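Local coordinates for extracellular ligand-binding receptor (Desulfitobacterium hafniense, PDB 4Q6B), which probably serves as the substrate-binding component of an ABC transporter for amino acids, binding leucine between its two lobes, at residues A[145-150]-A[171-176]; A[140-145]-A[197-202]; A[313-318]-A[328-333]. All coordinates share one frame; numbering follows the deposited sequence.

How the contacts relate
Contacts 1 and 2 adjoin in the larger, seven-stranded sheet of this periplasmic binding protein, their centres 9 Å apart, and share Met-145. Strand 144-149 lies between strand 172-177, its partner in contact 1, and strand 200-204, its partner in contact 2; along the chain, contact 1 is nested inside the loop that contact 2 closes. Contact 3 follows both in sequence and lies about 35 Å from contact 1 and 37 Å from contact 2, centre to centre. It packs helix 311-317 and the loop after strand 326-328 beside strand 119-121 of the five-stranded sheet. The three contacts thus sample both sheets of the two-lobed protein, which holds its leucine between the lobes.

Contact 1: A[145-150]-A[171-176]; sequences MVIYYT and ITIVDR. With CA (calcium ion), chain E.
Met-145 is tied to the neighbouring strand through both of its backbone polar atoms. Its N donates to Thr-172 O (2.9 Å), and Met-145 O accepts from Val-174 N (2.9 Å), the stagger by which parallel strands share partners. The selenomethionine side chain, with CG anti to its carbonyl carbon (chi1 -70°), runs past Ile-171, whose CG2 methyl lies 3.9 Å from Met-145 CG and also touches SE; an unbranched chain can bend to fit such a site. Ile-147 N donates to Asp-175 O (3.0 Å). Ile-147 and Ile-173 cross at about a right angle, CD1 against CD1 at 3.9 Å, two branched apolar chains suited to an extended backbone; Ile-173 CD1 also reaches Met-145 CB. With an alanine in place of Ile-173, a gap would probably open beside Ile-147 CD1 and Met-145 CB.

With chi1 at 75°, the Arg-176 methylenes cross the CE2 side of the Tyr-149 ring obliquely, Arg-176 CD 3.5 Å from Tyr-149 CE2, while NH2 sits over one ring face near the rim. With Arg-176 CZ 5.1 Å from the ring centroid, the cation-pi attraction is at most weak. NH1 is held by Asn-160 and, in a salt bridge, Glu-163. Arg-176 O, with Asp-175 OD1 at 2.4 Å from the metal, binds a calcium ion completed by five waters, one of them more distant. Asp-175 OD2 is engaged by Trp-193 and Lys-192, which would hold the carboxylate in place. The paired strands, joined through helix 153-168, form a parallel beta-alpha-beta unit, with strand 172-177 at the sheet edge and calcium bound beside it.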
loop_
_atom_site.group_PDB
_atom_site.type_symbol
_atom_site.label_atom_id
_atom_site.label_comp_id
_atom_site.label_asym_id
_atom_site.label_seq_id
_atom_site.Cartn_x
_atom_site.Cartn_y
_atom_site.Cartn_z
HETATM N N MSE A 145 16.846 13.741 -13.282
HETATM C CA MSE A 145 16.288 12.390 -13.306
HETATM C C MSE A 145 15.316 12.217 -14.483
HETATM O O MSE A 145 14.814 13.196 -15.078
HETATM C CB MSE A 145 15.588 12.067 -11.972
HETATM C CG MSE A 145 16.590 11.905 -10.802
HETATM SE SE MSE A 145 15.673 11.363 -9.225
HETATM C CE MSE A 145 15.133 9.552 -9.796
ATOM N N VAL A 146 15.036 10.955 -14.811
ATOM C CA VAL A 146 14.065 10.602 -15.866
ATOM C C VAL A 146 12.873 9.891 -15.229
ATOM O O VAL A 146 13.043 9.167 -14.265
ATOM C CB VAL A 146 14.708 9.671 -16.937
ATOM C CG1 VAL A 146 13.661 9.041 -17.881
ATOM C CG2 VAL A 146 15.718 10.455 -17.810
ATOM N N ILE A 147 11.662 10.087 -15.749
ATOM C CA ILE A 147 10.496 9.384 -15.203
ATOM C C ILE A 147 9.919 8.502 -16.307
ATOM O O ILE A 147 9.577 8.996 -17.389
ATOM C CB ILE A 147 9.396 10.356 -14.701
ATOM C CG1 ILE A 147 9.885 11.171 -13.490
ATOM C CG2 ILE A 147 8.110 9.585 -14.269
ATOM C CD1 ILE A 147 8.864 12.249 -13.093
ATOM N N TYR A 148 9.817 7.193 -16.050
ATOM C CA TYR A 148 9.126 6.260 -16.967
ATOM C C TYR A 148 7.765 6.051 -16.350
ATOM O O TYR A 148 7.679 5.640 -15.197
ATOM C CB TYR A 148 9.874 4.913 -17.011
ATOM C CG TYR A 148 9.239 3.844 -17.877
ATOM C CD1 TYR A 148 8.737 4.138 -19.152
ATOM C CD2 TYR A 148 9.215 2.521 -17.456
ATOM C CE1 TYR A 148 8.172 3.121 -19.989
ATOM C CE2 TYR A 148 8.685 1.519 -18.253
ATOM C CZ TYR A 148 8.173 1.814 -19.524
ATOM O OH TYR A 148 7.618 0.831 -20.312
ATOM N N TYR A 149 6.691 6.343 -17.069
ATOM C CA TYR A 149 5.387 6.294 -16.407
ATOM C C TYR A 149 4.318 5.599 -17.254
ATOM O O TYR A 149 4.487 5.475 -18.458
ATOM C CB TYR A 149 4.920 7.712 -16.021
ATOM C CG TYR A 149 4.559 8.555 -17.200
ATOM C CD1 TYR A 149 3.222 8.731 -17.583
ATOM C CD2 TYR A 149 5.547 9.178 -17.945
ATOM C CE1 TYR A 149 2.897 9.462 -18.699
ATOM C CE2 TYR A 149 5.228 9.921 -19.053
ATOM C CZ TYR A 149 3.917 10.074 -19.411
ATOM O OH TYR A 149 3.603 10.827 -20.519
ATOM N N THR A 150 3.233 5.124 -16.626
ATOM C CA THR A 150 2.091 4.613 -17.366
ATOM C C THR A 150 1.159 5.770 -17.695
ATOM O O THR A 150 0.778 6.548 -16.812
ATOM C CB THR A 150 1.324 3.554 -16.564
ATOM O OG1 THR A 150 2.194 2.433 -16.329
ATOM C CG2 THR A 150 0.087 3.085 -17.323
ATOM N N ILE A 171 15.657 18.860 -7.794
ATOM C CA ILE A 171 15.837 17.857 -8.856
ATOM C C ILE A 171 15.063 18.246 -10.087
ATOM O O ILE A 171 13.853 18.543 -10.016
ATOM C CB ILE A 171 15.378 16.469 -8.343
ATOM C CG1 ILE A 171 16.195 16.075 -7.107
ATOM C CG2 ILE A 171 15.501 15.385 -9.418
ATOM C CD1 ILE A 171 15.622 14.827 -6.423
ATOM N N THR A 172 15.754 18.248 -11.243
ATOM C CA THR A 172 15.139 18.561 -12.518
ATOM C C THR A 172 14.757 17.246 -13.176
ATOM O O THR A 172 15.553 16.298 -13.153
ATOM C CB THR A 172 16.177 19.260 -13.410
ATOM O OG1 THR A 172 16.605 20.468 -12.770
ATOM C CG2 THR A 172 15.600 19.596 -14.775
ATOM N N ILE A 173 13.568 17.191 -13.763
ATOM C CA ILE A 173 13.167 16.051 -14.558
ATOM C C ILE A 173 13.572 16.355 -15.992
ATOM O O ILE A 173 12.973 17.214 -16.641
ATOM C CB ILE A 173 11.652 15.784 -14.463
ATOM C CG1 ILE A 173 11.241 15.510 -12.996
ATOM C CG2 ILE A 173 11.249 14.607 -15.373
ATOM C CD1 ILE A 173 12.029 14.318 -12.327
ATOM N N VAL A 174 14.601 15.671 -16.489
ATOM C CA VAL A 174 15.133 15.997 -17.804
ATOM C C VAL A 174 14.386 15.275 -18.937
ATOM O O VAL A 174 14.473 15.678 -20.085
ATOM C CB VAL A 174 16.657 15.720 -17.899
ATOM C CG1 VAL A 174 17.413 16.560 -16.861
ATOM C CG2 VAL A 174 16.949 14.217 -17.744
ATOM N N ASP A 175 13.648 14.210 -18.613
ATOM C CA ASP A 175 12.808 13.584 -19.640
ATOM C C ASP A 175 11.748 12.754 -18.945
ATOM O O ASP A 175 11.987 12.212 -17.889
ATOM C CB ASP A 175 13.642 12.693 -20.574
ATOM C CG ASP A 175 12.868 12.217 -21.815
ATOM O OD1 ASP A 175 11.890 12.894 -22.265
ATOM O OD2 ASP A 175 13.283 11.160 -22.380
ATOM N N ARG A 176 10.565 12.676 -19.530
ATOM C CA ARG A 176 9.572 11.712 -19.074
ATOM C C ARG A 176 9.119 10.966 -20.323
ATOM O O ARG A 176 9.130 11.523 -21.462
ATOM C CB ARG A 176 8.388 12.405 -18.350
ATOM C CG ARG A 176 7.440 13.110 -19.282
ATOM C CD ARG A 176 6.083 13.315 -18.617
ATOM N NE ARG A 176 6.201 13.917 -17.293
ATOM C CZ ARG A 176 5.205 13.957 -16.406
ATOM N NH1 ARG A 176 5.385 14.528 -15.215
ATOM N NH2 ARG A 176 4.031 13.418 -16.703
HETATM CA CA CA E . 9.768 12.617 -23.426
HETATM O O HOH W 1 11.106 10.867 -24.306
HETATM O O HOH W 2 9.628 14.480 -21.875
HETATM O O HOH W 3 8.003 11.179 -25.035
HETATM O O HOH W 4 7.607 13.243 -23.584
HETATM O O HOH W 5 10.761 13.996 -24.745
#

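Contact 2: A[140-145]-A[197-202]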
loop_
_atom_site.group_PDB
_atom_site.type_symbol
_atom_site.label_atom_id
_atom_site.label_comp_id
_atom_site.label_asym_id
_atom_site.label_seq_id
_atom_site.Cartn_x
_atom_site.Cartn_y
_atom_site.Cartn_z
ATOM N N GLN A 140 20.796 12.069 -1.335
ATOM C CA GLN A 140 21.768 11.184 -1.980
ATOM C C GLN A 140 22.494 11.828 -3.163
ATOM O O GLN A 140 23.395 11.239 -3.741
ATOM C CB GLN A 140 21.135 9.841 -2.358
ATOM C CG GLN A 140 20.667 9.064 -1.156
ATOM C CD GLN A 140 21.835 8.606 -0.313
ATOM O OE1 GLN A 140 22.676 7.837 -0.782
ATOM N NE2 GLN A 140 21.922 9.098 0.918
ATOM N N GLY A 141 22.132 13.044 -3.526
ATOM C CA GLY A 141 22.911 13.744 -4.552
ATOM C C GLY A 141 22.288 13.667 -5.947
ATOM O O GLY A 141 22.949 14.026 -6.928
ATOM N N HIS A 142 21.046 13.219 -6.058
ATOM C CA HIS A 142 20.392 13.270 -7.350
ATOM C C HIS A 142 20.031 14.686 -7.734
ATOM O O HIS A 142 19.582 15.453 -6.904
ATOM C CB HIS A 142 19.172 12.375 -7.374
ATOM C CG HIS A 142 19.521 10.931 -7.313
ATOM N ND1 HIS A 142 19.697 10.166 -8.441
ATOM C CD2 HIS A 142 19.796 10.128 -6.265
ATOM C CE1 HIS A 142 20.039 8.944 -8.086
ATOM N NE2 HIS A 142 20.095 8.891 -6.770
ATOM N N GLU A 143 20.241 15.016 -9.002
ATOM C CA GLU A 143 19.914 16.347 -9.515
ATOM C C GLU A 143 19.117 16.360 -10.812
ATOM O O GLU A 143 18.412 17.336 -11.089
ATOM C CB GLU A 143 21.196 17.167 -9.751
ATOM C CG GLU A 143 22.077 17.246 -8.508
ATOM C CD GLU A 143 23.068 18.390 -8.528
ATOM O OE1 GLU A 143 23.257 19.012 -9.582
ATOM O OE2 GLU A 143 23.650 18.664 -7.461
ATOM N N ARG A 144 19.322 15.349 -11.674
ATOM C CA ARG A 144 18.728 15.311 -13.024
ATOM C C ARG A 144 18.168 13.901 -13.242
ATOM O O ARG A 144 18.930 12.957 -13.333
ATOM C CB ARG A 144 19.789 15.609 -14.088
ATOM C CG ARG A 144 20.554 16.926 -13.870
ATOM C CD ARG A 144 21.193 17.531 -15.141
ATOM N NE ARG A 144 20.463 18.773 -15.420
ATOM C CZ ARG A 144 20.047 19.200 -16.610
ATOM N NH1 ARG A 144 20.319 18.528 -17.729
ATOM N NH2 ARG A 144 19.361 20.336 -16.679
HETATM N N MSE A 145 16.846 13.741 -13.282
HETATM C CA MSE A 145 16.288 12.390 -13.306
HETATM C C MSE A 145 15.316 12.217 -14.483
HETATM O O MSE A 145 14.814 13.196 -15.078
HETATM C CB MSE A 145 15.588 12.067 -11.972
HETATM C CG MSE A 145 16.590 11.905 -10.802
HETATM SE SE MSE A 145 15.673 11.363 -9.225
HETATM C CE MSE A 145 15.133 9.552 -9.796
ATOM N N GLY A 197 22.675 14.463 -18.792
ATOM C CA GLY A 197 23.298 14.334 -17.489
ATOM C C GLY A 197 22.484 13.548 -16.491
ATOM O O GLY A 197 22.594 13.785 -15.291
HETATM N N MSE A 198 21.692 12.594 -16.984
HETATM C CA MSE A 198 20.840 11.792 -16.124
HETATM C C MSE A 198 21.574 11.081 -15.024
HETATM O O MSE A 198 22.627 10.493 -15.264
HETATM C CB MSE A 198 20.096 10.710 -16.930
HETATM C CG MSE A 198 19.344 9.708 -16.042
HETATM SE SE MSE A 198 18.570 8.246 -17.153
HETATM C CE MSE A 198 20.225 7.354 -17.704
ATOM N N ASP A 199 20.995 11.091 -13.812
ATOM C CA ASP A 199 21.621 10.361 -12.700
ATOM C C ASP A 199 20.700 9.378 -12.000
ATOM O O ASP A 199 21.084 8.758 -11.007
ATOM C CB ASP A 199 22.273 11.326 -11.687
ATOM C CG ASP A 199 21.298 12.316 -11.089
ATOM O OD1 ASP A 199 21.706 13.496 -10.882
ATOM O OD2 ASP A 199 20.140 11.947 -10.775
ATOM N N GLY A 200 19.478 9.226 -12.495
ATOM C CA GLY A 200 18.562 8.267 -11.899
ATOM C C GLY A 200 17.279 8.210 -12.680
ATOM O O GLY A 200 16.928 9.172 -13.383
ATOM N N ILE A 201 16.560 7.101 -12.533
ATOM C CA ILE A 201 15.240 6.918 -13.145
ATOM C C ILE A 201 14.201 6.558 -12.097
ATOM O O ILE A 201 14.404 5.606 -11.304
ATOM C CB ILE A 201 15.267 5.807 -14.214
ATOM C CG1 ILE A 201 16.238 6.178 -15.306
ATOM C CG2 ILE A 201 13.882 5.636 -14.848
ATOM C CD1 ILE A 201 16.629 5.005 -16.260
ATOM N N PHE A 202 13.094 7.304 -12.098
ATOM C CA PHE A 202 11.938 6.945 -11.293
ATOM C C PHE A 202 10.914 6.238 -12.188
ATOM O O PHE A 202 10.475 6.766 -13.204
ATOM C CB PHE A 202 11.308 8.182 -10.698
ATOM C CG PHE A 202 10.129 7.879 -9.839
ATOM C CD1 PHE A 202 10.260 7.126 -8.705
ATOM C CD2 PHE A 202 8.864 8.286 -10.237
ATOM C CE1 PHE A 202 9.147 6.804 -7.925
ATOM C CE2 PHE A 202 7.738 7.985 -9.457
ATOM C CZ PHE A 202 7.885 7.235 -8.304
#
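Asp-199 carries most of the polar contact, reaching with its carboxylate to the turn before strand 144-149. OD1 accepts two backbone hydrogen bonds: Glu-143 N approaches on the syn side at 2.8 Å, nearly straight, whereas Arg-144 N comes from above the carboxylate plane at 3.1 Å. The other oxygen, OD2, takes a bent bond (145°) from His-142 ND1 at 3.0 Å, again from above the carboxylate plane, and the ring and carboxylate planes stand 78° apart. Three N-H groups thus fix the rotation of the carboxylate and would be expected to stabilise its negative charge, although Arg-144 O, an acceptor 3.0 Å from Asp-199 OD2, would probably offset part of this. A short acidic side chain suits the place: chi1 at 59° puts CG between the backbone N and the carbonyl carbon, from where both oxygens reach the backbone and ring of residues 142-144. Asp-199 N in turn donates to Arg-144 O (2.8 Å), making the link reciprocal. Arg-144 NH1 bonds to Phe-196 O.

These bonds lie where strands 144-149 and 200-204, parallel neighbours in the sheet, emerge from the turns that follow helices 126-139 and 183-195. Each helix ends in a Schellman motif, whose positive-phi residue is Gly-141 in one and Gly-197 in the other. Glycine is called for at both, because a CB would jam against the preceding carbonyl O. At Gly-200 the constraint comes from across the contact, where a CB would collide with His-142 ND1.

Two van der Waals contacts involve oxygen: Arg-144 CB lies 3.6 Å from Gly-197 O, and Met-145 CG 3.6 Å from Asp-199 OD2. The apolar contact is made by Met-145 CE, which reaches Phe-202 CB (4.2 Å); the Phe-202 ring stacks on Phe-162.

Contact 3: A[313-318]-A[328-333]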
loop_
_atom_site.group_PDB
_atom_site.type_symbol
_atom_site.label_atom_id
_atom_site.label_comp_id
_atom_site.label_asym_id
_atom_site.label_seq_id
_atom_site.Cartn_x
_atom_site.Cartn_y
_atom_site.Cartn_z
ATOM N N GLN A 313 -16.186 7.489 12.846
ATOM C CA GLN A 313 -15.794 8.503 13.814
ATOM C C GLN A 313 -14.958 7.882 14.921
ATOM O O GLN A 313 -14.052 8.506 15.424
ATOM C CB GLN A 313 -16.982 9.311 14.358
ATOM C CG GLN A 313 -16.599 10.586 15.114
ATOM C CD GLN A 313 -15.742 11.554 14.300
ATOM O OE1 GLN A 313 -16.093 11.929 13.197
ATOM N NE2 GLN A 313 -14.606 11.941 14.848
ATOM N N GLY A 314 -15.275 6.652 15.304
ATOM C CA GLY A 314 -14.484 5.991 16.328
ATOM C C GLY A 314 -13.056 5.750 15.865
ATOM O O GLY A 314 -12.129 5.861 16.665
ATOM N N LEU A 315 -12.872 5.428 14.584
ATOM C CA LEU A 315 -11.500 5.285 14.051
ATOM C C LEU A 315 -10.711 6.584 14.083
ATOM O O LEU A 315 -9.501 6.612 14.435
ATOM C CB LEU A 315 -11.508 4.739 12.615
ATOM C CG LEU A 315 -11.780 3.241 12.468
ATOM C CD1 LEU A 315 -12.009 2.960 11.002
ATOM C CD2 LEU A 315 -10.638 2.394 13.005
ATOM N N ARG A 316 -11.377 7.681 13.736
ATOM C CA ARG A 316 -10.746 8.990 13.828
ATOM C C ARG A 316 -10.430 9.386 15.277
ATOM O O ARG A 316 -9.378 9.962 15.559
ATOM C CB ARG A 316 -11.635 10.040 13.147
ATOM C CG ARG A 316 -11.631 9.853 11.602
ATOM C CD ARG A 316 -12.412 10.949 10.898
ATOM N NE ARG A 316 -12.223 10.733 9.470
ATOM C CZ ARG A 316 -13.079 10.102 8.676
ATOM N NH1 ARG A 316 -14.260 9.676 9.128
ATOM N NH2 ARG A 316 -12.748 9.934 7.397
ATOM N N ASP A 317 -11.292 8.984 16.192
ATOM C CA ASP A 317 -11.143 9.308 17.608
ATOM C C ASP A 317 -9.945 8.599 18.231
ATOM O O ASP A 317 -9.478 9.024 19.304
ATOM C CB ASP A 317 -12.414 8.937 18.374
ATOM C CG ASP A 317 -13.534 9.974 18.210
ATOM O OD1 ASP A 317 -14.695 9.660 18.573
ATOM O OD2 ASP A 317 -13.250 11.100 17.729
ATOM N N LEU A 318 -9.441 7.546 17.599
ATOM C CA LEU A 318 -8.227 6.893 18.144
ATOM C C LEU A 318 -7.040 7.843 18.158
ATOM O O LEU A 318 -6.175 7.740 19.038
ATOM C CB LEU A 318 -7.885 5.627 17.371
ATOM C CG LEU A 318 -8.937 4.556 17.612
ATOM C CD1 LEU A 318 -8.676 3.347 16.752
ATOM C CD2 LEU A 318 -9.050 4.183 19.068
ATOM N N HIS A 328 0.056 5.021 13.336
ATOM C CA HIS A 328 -1.071 5.271 12.433
ATOM C C HIS A 328 -1.849 6.480 12.923
ATOM O O HIS A 328 -1.952 6.699 14.114
ATOM C CB HIS A 328 -2.020 4.064 12.434
ATOM C CG HIS A 328 -1.463 2.838 11.750
ATOM N ND1 HIS A 328 -1.554 2.628 10.384
ATOM C CD2 HIS A 328 -0.831 1.746 12.250
ATOM C CE1 HIS A 328 -1.000 1.464 10.077
ATOM N NE2 HIS A 328 -0.554 0.912 11.193
ATOM N N ARG A 329 -2.418 7.258 12.010
ATOM C CA ARG A 329 -3.363 8.289 12.431
ATOM C C ARG A 329 -4.216 8.678 11.243
ATOM O O ARG A 329 -3.682 9.017 10.191
ATOM C CB ARG A 329 -2.625 9.507 12.953
ATOM C CG ARG A 329 -3.575 10.559 13.452
ATOM C CD ARG A 329 -2.809 11.753 13.961
ATOM N NE ARG A 329 -3.775 12.581 14.709
ATOM C CZ ARG A 329 -3.435 13.507 15.606
ATOM N NH1 ARG A 329 -4.386 14.214 16.231
ATOM N NH2 ARG A 329 -2.152 13.721 15.894
ATOM N N PHE A 330 -5.527 8.617 11.405
ATOM C CA PHE A 330 -6.436 8.926 10.282
ATOM C C PHE A 330 -6.816 10.378 10.300
ATOM O O PHE A 330 -7.098 10.938 11.363
ATOM C CB PHE A 330 -7.696 8.089 10.366
ATOM C CG PHE A 330 -7.449 6.659 10.233
ATOM C CD1 PHE A 330 -6.891 6.159 9.071
ATOM C CD2 PHE A 330 -7.825 5.790 11.240
ATOM C CE1 PHE A 330 -6.670 4.820 8.932
ATOM C CE2 PHE A 330 -7.627 4.428 11.076
ATOM C CZ PHE A 330 -7.043 3.961 9.907
ATOM N N ASP A 331 -6.807 11.017 9.128
ATOM C CA ASP A 331 -7.290 12.385 9.045
ATOM C C ASP A 331 -8.778 12.451 8.657
ATOM O O ASP A 331 -9.463 11.411 8.589
ATOM C CB ASP A 331 -6.386 13.282 8.169
ATOM C CG ASP A 331 -6.486 12.987 6.659
ATOM O OD1 ASP A 331 -7.344 12.203 6.225
ATOM O OD2 ASP A 331 -5.698 13.582 5.889
ATOM N N GLY A 332 -9.271 13.668 8.426
ATOM C CA GLY A 332 -10.682 13.888 8.173
ATOM C C GLY A 332 -11.151 13.267 6.860
ATOM O O GLY A 332 -12.362 13.073 6.643
ATOM N N ARG A 333 -10.202 12.957 5.989
ATOM C CA ARG A 333 -10.547 12.397 4.689
ATOM C C ARG A 333 -10.321 10.907 4.638
ATOM O O ARG A 333 -10.676 10.261 3.654
ATOM C CB ARG A 333 -9.754 13.106 3.599
ATOM C CG ARG A 333 -9.818 14.606 3.762
ATOM C CD ARG A 333 -9.242 15.283 2.551
ATOM N NE ARG A 333 -8.247 14.413 1.942
ATOM C CZ ARG A 333 -8.019 14.348 0.635
ATOM N NH1 ARG A 333 -8.712 15.114 -0.202
ATOM N NH2 ARG A 333 -7.105 13.511 0.169
HETATM O O HOH W 6 -6.875 7.833 14.056
HETATM O O HOH W 7 -7.193 10.832 14.018
#
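Asp-331 O receives the hydrogen bond that joins the two segments most directly, from Arg-316 NE at 3.0 Å. The bond is nearly straight at the hydrogen (163°) and lies close to the guanidinium plane, although the donor is tilted 29° from the carbonyl plane. Arg-316 arrives here because its chain is extended from CG to NE, spanning from helix 311-317 to the loop that follows strand 326-328. In that loop Asp-331 builds an Asx turn, its OD1 accepting from Arg-333 N (3.0 Å), a bond likely to steady the backbone near the carbonyl that holds the arginine. An arginine suits the span: NE is used within the contact, while NH1 bonds to Ile-117 O just before strand 119-121, an outermost strand of the five-stranded sheet.

Beside this polar link is an apolar one. Leu-315 and Phe-330 cross obliquely, Leu-315 CB lying 4.1 Å from Phe-330 CD2. The flat ring also presents this edge to the helix backbone, with Leu-315 O near its plane and 3.7 Å from Phe-330 CD2. Both side chains are buried, as fits their large apolar surfaces: Leu-315 packs on Leu-296 and Ala-299 of helix 284-301, and Phe-330 packs on Leu-295 of that helix and meets Phe-120 edge-to-face.

Two waters lie between the backbones, each within hydrogen-bonding distance of both segments. One links Phe-330 N, which donates to it at 3.1 Å, with Leu-315 O. The second lies 2.8 Å from Arg-316 O and 2.7 Å from Phe-330 O.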